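Local coordinates for protein sulfatase (Bacteroides fragilis CAG:558, PDB 6USS) that probably hydrolyses aryl sulfate esters as a calcium-dependent gut bacterial member of the sulfatase family, at residues Tyr83-Cys88 against Leu423-Pro428; Lys348-Glu353 against Pro436-Thr441. The protein carries 1 engineered substitution. One frame throughout, in Å; residues are numbered along the deposited sequence.

Contact 1: residues Tyr83-Cys88 against Leu423-Pro428; sequences YASSIC and LYWNFP. Engineered in segment 83-88: Cys88 (natural residue Ser). With CA (calcium ion), chain C.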
loop_
_atom_site.group_PDB
_atom_site.type_symbol
_atom_site.label_atom_id
_atom_site.label_comp_id
_atom_site.label_asym_id
_atom_site.label_seq_id
_atom_site.Cartn_x
_atom_site.Cartn_y
_atom_site.Cartn_z
ATOM N N TYR A 83 14.071 -3.100 26.719
ATOM C CA TYR A 83 14.810 -4.145 26.017
ATOM C C TYR A 83 14.288 -4.414 24.603
ATOM O O TYR A 83 13.083 -4.382 24.340
ATOM C CB TYR A 83 14.794 -5.460 26.814
ATOM C CG TYR A 83 15.567 -5.342 28.096
ATOM C CD1 TYR A 83 16.955 -5.252 28.082
ATOM C CD2 TYR A 83 14.914 -5.268 29.320
ATOM C CE1 TYR A 83 17.681 -5.111 29.265
ATOM C CE2 TYR A 83 15.628 -5.133 30.504
ATOM C CZ TYR A 83 17.008 -5.050 30.470
ATOM O OH TYR A 83 17.699 -4.910 31.647
ATOM N N ALA A 84 15.224 -4.691 23.701
ATOM C CA ALA A 84 14.991 -5.251 22.375
ATOM C C ALA A 84 15.744 -6.579 22.284
ATOM O O ALA A 84 16.250 -7.086 23.286
ATOM C CB ALA A 84 15.434 -4.267 21.293
ATOM N N SER A 85 15.817 -7.151 21.083
ATOM C CA SER A 85 16.797 -8.205 20.845
ATOM C C SER A 85 18.122 -7.586 20.410
ATOM O O SER A 85 18.232 -6.377 20.202
ATOM C CB SER A 85 16.300 -9.234 19.817
ATOM O OG SER A 85 15.132 -9.907 20.274
ATOM N N SER A 86 19.151 -8.424 20.293
ATOM C CA SER A 86 20.491 -7.900 20.055
ATOM C C SER A 86 20.792 -7.681 18.580
ATOM O O SER A 86 21.888 -7.215 18.256
ATOM C CB SER A 86 21.546 -8.817 20.679
ATOM O OG SER A 86 21.542 -10.099 20.099
ATOM N N ILE A 87 19.838 -7.966 17.691
ATOM C CA ILE A 87 20.036 -7.928 16.244
ATOM C C ILE A 87 18.773 -7.367 15.601
ATOM O O ILE A 87 17.660 -7.611 16.079
ATOM C CB ILE A 87 20.373 -9.344 15.709
ATOM C CG1 ILE A 87 21.799 -9.717 16.095
ATOM C CG2 ILE A 87 20.174 -9.457 14.209
ATOM C CD1 ILE A 87 22.845 -8.805 15.507
ATOM N N CYS A 88 18.956 -6.626 14.493
ATOM C CA CYS A 88 17.861 -5.868 13.870
ATOM C C CYS A 88 16.628 -6.728 13.590
ATOM O O CYS A 88 15.496 -6.322 13.871
ATOM C CB CYS A 88 18.319 -5.235 12.557
ATOM S SG CYS A 88 19.886 -4.330 12.608
ATOM N N LEU A 423 11.140 -12.038 31.019
ATOM C CA LEU A 423 11.495 -11.624 29.662
ATOM C C LEU A 423 12.368 -12.701 29.015
ATOM O O LEU A 423 13.199 -13.319 29.690
ATOM C CB LEU A 423 12.233 -10.284 29.660
ATOM C CG LEU A 423 11.541 -9.074 30.264
ATOM C CD1 LEU A 423 12.407 -7.857 29.990
ATOM C CD2 LEU A 423 10.131 -8.888 29.701
ATOM N N TYR A 424 12.205 -12.915 27.706
ATOM C CA TYR A 424 12.928 -13.990 27.036
ATOM C C TYR A 424 13.623 -13.549 25.749
ATOM O O TYR A 424 13.056 -12.819 24.933
ATOM C CB TYR A 424 11.996 -15.133 26.706
ATOM C CG TYR A 424 11.204 -15.664 27.861
ATOM C CD1 TYR A 424 9.899 -15.244 28.072
ATOM C CD2 TYR A 424 11.739 -16.624 28.712
ATOM C CE1 TYR A 424 9.159 -15.736 29.103
ATOM C CE2 TYR A 424 10.999 -17.132 29.759
ATOM C CZ TYR A 424 9.702 -16.685 29.944
ATOM O OH TYR A 424 8.946 -17.181 30.984
ATOM N N TRP A 425 14.844 -14.047 25.554
ATOM C CA TRP A 425 15.543 -13.949 24.279
ATOM C C TRP A 425 15.990 -15.338 23.829
ATOM O O TRP A 425 16.345 -16.195 24.648
ATOM C CB TRP A 425 16.771 -13.054 24.350
ATOM C CG TRP A 425 16.553 -11.657 24.798
ATOM C CD1 TRP A 425 16.613 -10.531 24.024
ATOM C CD2 TRP A 425 16.312 -11.212 26.138
ATOM N NE1 TRP A 425 16.412 -9.418 24.794
ATOM C CE2 TRP A 425 16.222 -9.804 26.097
ATOM C CE3 TRP A 425 16.166 -11.864 27.372
ATOM C CZ2 TRP A 425 15.976 -9.036 27.240
ATOM C CZ3 TRP A 425 15.922 -11.101 28.505
ATOM C CH2 TRP A 425 15.829 -9.704 28.431
ATOM N N ASN A 426 15.991 -15.546 22.514
ATOM C CA ASN A 426 16.541 -16.764 21.935
ATOM C C ASN A 426 17.339 -16.408 20.694
ATOM O O ASN A 426 16.790 -15.826 19.755
ATOM C CB ASN A 426 15.453 -17.778 21.576
ATOM C CG ASN A 426 16.039 -19.139 21.289
ATOM O OD1 ASN A 426 17.075 -19.489 21.840
ATOM N ND2 ASN A 426 15.409 -19.894 20.414
ATOM N N PHE A 427 18.623 -16.779 20.686
ATOM C CA PHE A 427 19.510 -16.588 19.537
ATOM C C PHE A 427 20.189 -17.914 19.227
ATOM O O PHE A 427 21.375 -18.112 19.542
ATOM C CB PHE A 427 20.546 -15.489 19.805
ATOM C CG PHE A 427 21.289 -15.036 18.572
ATOM C CD1 PHE A 427 20.727 -14.095 17.711
ATOM C CD2 PHE A 427 22.563 -15.546 18.276
ATOM C CE1 PHE A 427 21.418 -13.668 16.557
ATOM C CE2 PHE A 427 23.266 -15.131 17.129
ATOM C CZ PHE A 427 22.693 -14.200 16.269
ATOM N N PRO A 428 19.479 -18.841 18.621
ATOM C CA PRO A 428 20.080 -20.114 18.201
ATOM C C PRO A 428 20.767 -19.992 16.844
ATOM O O PRO A 428 20.474 -20.740 15.906
ATOM C CB PRO A 428 18.872 -21.055 18.142
ATOM C CG PRO A 428 17.730 -20.149 17.736
ATOM C CD PRO A 428 18.052 -18.754 18.266
HETATM CA CA CA C . 19.886 -2.877 14.168
HETATM O O HOH W 1 16.174 -12.511 21.021
#
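Trp425 meets Ala84 through the one direct hydrogen bond between residues 83-88 and 423-428. Its indole NE1 donates to Ala84 O at 2.8 Å, with an N-H...O angle of 159°. The oxygen lies almost in the indole plane, while NE1 is tilted somewhat from the carbonyl plane. CG of Trp425 is anti to its carbonyl carbon (chi1 -57°), which carries the indole across to the loop. A water links Ser85 OG, 2.9 Å away, to Asn426 N, the latter by a weak bond.

The aromatic contact is T-shaped. The six-membered ring of Trp425 turns its edge to the face of Tyr83, with centroids 5.6 Å apart and planes at 90°.

Apolar contacts add to it. Leu423 CD1 touches Tyr83 CD2 at 3.7 Å. Further along, Ile87 CG1 approaches Phe427 CE1 at 4.0 Å.

The engineered Cys88 binds the calcium ion through SG at 2.1 Å, together with Asp42, Asp43, Asp322 and Asn323. The loop joins strand 77-83 to helix 88-97. Residues 423-427 run in nearly the same direction as residues 83-87. Strand 422-427 is an outermost strand, within this chain, of the four-stranded antiparallel sheet. Val356 of helix 353-356 touches both Tyr83 and Trp425.

Contact 2: residues Lys348-Glu353 against Pro436-Thr441; sequences KGSAYE and PGIGPT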
loop_
_atom_site.group_PDB
_atom_site.type_symbol
_atom_site.label_atom_id
_atom_site.label_comp_id
_atom_site.label_asym_id
_atom_site.label_seq_id
_atom_site.Cartn_x
_atom_site.Cartn_y
_atom_site.Cartn_z
ATOM N N LYS A 348 26.038 -4.860 20.314
ATOM C CA LYS A 348 25.241 -5.524 19.287
ATOM C C LYS A 348 25.665 -6.976 19.118
ATOM O O LYS A 348 26.856 -7.276 19.038
ATOM C CB LYS A 348 25.361 -4.782 17.955
ATOM C CG LYS A 348 24.594 -5.479 16.835
ATOM C CD LYS A 348 24.539 -4.646 15.603
ATOM C CE LYS A 348 23.594 -5.288 14.593
ATOM N NZ LYS A 348 23.452 -4.455 13.391
ATOM N N GLY A 349 24.674 -7.879 19.092
ATOM C CA GLY A 349 24.915 -9.299 18.984
ATOM C C GLY A 349 25.056 -10.029 20.306
ATOM O O GLY A 349 25.002 -11.264 20.322
ATOM N N SER A 350 25.236 -9.302 21.412
ATOM C CA SER A 350 25.427 -9.886 22.731
ATOM C C SER A 350 24.105 -10.031 23.464
ATOM O O SER A 350 23.204 -9.197 23.339
ATOM C CB SER A 350 26.364 -9.041 23.590
ATOM O OG SER A 350 26.719 -9.756 24.759
ATOM N N ALA A 351 24.007 -11.088 24.258
ATOM C CA ALA A 351 22.895 -11.189 25.186
ATOM C C ALA A 351 23.117 -10.351 26.438
ATOM O O ALA A 351 22.181 -10.193 27.232
ATOM C CB ALA A 351 22.652 -12.655 25.551
ATOM N N TYR A 352 24.325 -9.809 26.621
ATOM C CA TYR A 352 24.596 -8.869 27.696
ATOM C C TYR A 352 23.768 -7.596 27.509
ATOM O O TYR A 352 23.211 -7.338 26.436
ATOM C CB TYR A 352 26.092 -8.536 27.739
ATOM C CG TYR A 352 26.952 -9.666 28.265
ATOM C CD1 TYR A 352 26.371 -10.737 28.932
ATOM C CD2 TYR A 352 28.337 -9.680 28.078
ATOM C CE1 TYR A 352 27.136 -11.791 29.412
ATOM C CE2 TYR A 352 29.113 -10.729 28.561
ATOM C CZ TYR A 352 28.499 -11.783 29.231
ATOM O OH TYR A 352 29.230 -12.840 29.724
ATOM N N GLU A 353 23.700 -6.774 28.570
ATOM C CA GLU A 353 22.871 -5.563 28.521
ATOM C C GLU A 353 23.299 -4.618 27.405
ATOM O O GLU A 353 22.473 -3.862 26.877
ATOM C CB GLU A 353 22.918 -4.830 29.858
ATOM C CG GLU A 353 22.371 -5.640 31.022
ATOM C CD GLU A 353 20.843 -5.722 31.018
ATOM O OE1 GLU A 353 20.180 -4.737 31.439
ATOM O OE2 GLU A 353 20.316 -6.773 30.590
ATOM N N PRO A 436 32.029 -10.767 24.126
ATOM C CA PRO A 436 31.358 -11.179 25.371
ATOM C C PRO A 436 29.840 -11.268 25.192
ATOM O O PRO A 436 29.186 -10.332 24.710
ATOM C CB PRO A 436 31.771 -10.087 26.368
ATOM C CG PRO A 436 33.091 -9.552 25.822
ATOM C CD PRO A 436 32.919 -9.604 24.316
ATOM N N GLY A 437 29.282 -12.418 25.564
ATOM C CA GLY A 437 27.858 -12.623 25.417
ATOM C C GLY A 437 27.394 -12.932 24.013
ATOM O O GLY A 437 26.200 -13.200 23.818
ATOM N N ILE A 438 28.289 -12.916 23.031
ATOM C CA ILE A 438 27.924 -13.197 21.647
ATOM C C ILE A 438 28.105 -14.679 21.368
ATOM O O ILE A 438 29.101 -15.285 21.779
ATOM C CB ILE A 438 28.762 -12.354 20.672
ATOM C CG1 ILE A 438 28.714 -10.878 21.057
ATOM C CG2 ILE A 438 28.264 -12.539 19.272
ATOM C CD1 ILE A 438 29.531 -9.983 20.139
ATOM N N GLY A 439 27.151 -15.252 20.630
ATOM C CA GLY A 439 27.119 -16.661 20.320
ATOM C C GLY A 439 25.706 -17.196 20.475
ATOM O O GLY A 439 24.788 -16.465 20.868
ATOM N N PRO A 440 25.501 -18.483 20.188
ATOM C CA PRO A 440 24.160 -19.084 20.363
ATOM C C PRO A 440 23.755 -19.144 21.833
ATOM O O PRO A 440 24.378 -19.843 22.638
ATOM C CB PRO A 440 24.318 -20.492 19.771
ATOM C CG PRO A 440 25.715 -20.553 19.196
ATOM C CD PRO A 440 26.523 -19.470 19.793
ATOM N N THR A 441 22.687 -18.425 22.181
ATOM C CA THR A 441 22.247 -18.316 23.564
ATOM C C THR A 441 20.728 -18.243 23.622
ATOM O O THR A 441 20.064 -17.880 22.644
ATOM C CB THR A 441 22.800 -17.057 24.239
ATOM O OG1 THR A 441 22.409 -15.903 23.476
ATOM C CG2 THR A 441 24.316 -17.107 24.369
HETATM O O HOH W 2 25.257 -13.694 19.108
#
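Ser350 OG donates to Pro436 O at 2.5 Å. The bond lies in the carbonyl plane and uses a lone pair. A second hydrogen bond runs between backbones, from Ala351 N to Gly437 O at 3.1 Å. It is nearly straight (170°), but the donor sits above the carbonyl plane.

The Tyr352 ring lies against the turn at Pro436-Gly437. Gly437 CA stands 3.8 Å from the centroid of the Tyr352 ring, over its face, in a CH-pi contact. Pro436 CB touches Tyr352 CE2 at 3.5 Å. Ile438 packs on the backbone of the other loop, with CG2 3.7 Å from Gly349 O and CG1 close to Ser350 CA. A water lies 2.7 Å from Gly349 O, to which it can donate, and accepts from Gly439 N.

With chi1 at -169°, OG of Ser350 swings away from its own backbone N. There it reaches Pro436 O and accepts from Tyr352 N at 3.0 Å, forming an ST turn. One hydroxyl ties its own loop and reaches the other. Pro436 O has a second donor in Ser346 OG. Tyr352 OH bonds to Glu461, and its ring also touches Ile452 and Tyr454 of strand 449-454. Lys348 points its CB away from residues 436-441 and forms a salt bridge with Asp43, a calcium ligand.

Gly437 has positive phi and no side chain, and its CA lies against the Tyr352 ring and near Ser350 OG. Backbone polar atoms, some of them on buried residues, are met by a hydroxyl, an amide and a water, with no charge pair across the interface.

The centres of contacts 1 and 2 lie about 9 Å apart, and the two touch. Their segments alternate along the chain: 83-88, 348-353, 423-428, then 436-441. In each, a loop that comes close to the calcium site meets part of the four-stranded antiparallel sheet or the loop between its first two strands. Phe427 N and Thr441 O probably hydrogen-bond where strands 422-427 and 441-446 pair. Tyr83 OH probably bonds to Glu353 OE1, linking the first segments of the two contacts. Together the contacts join the region around the metal to the small antiparallel sheet.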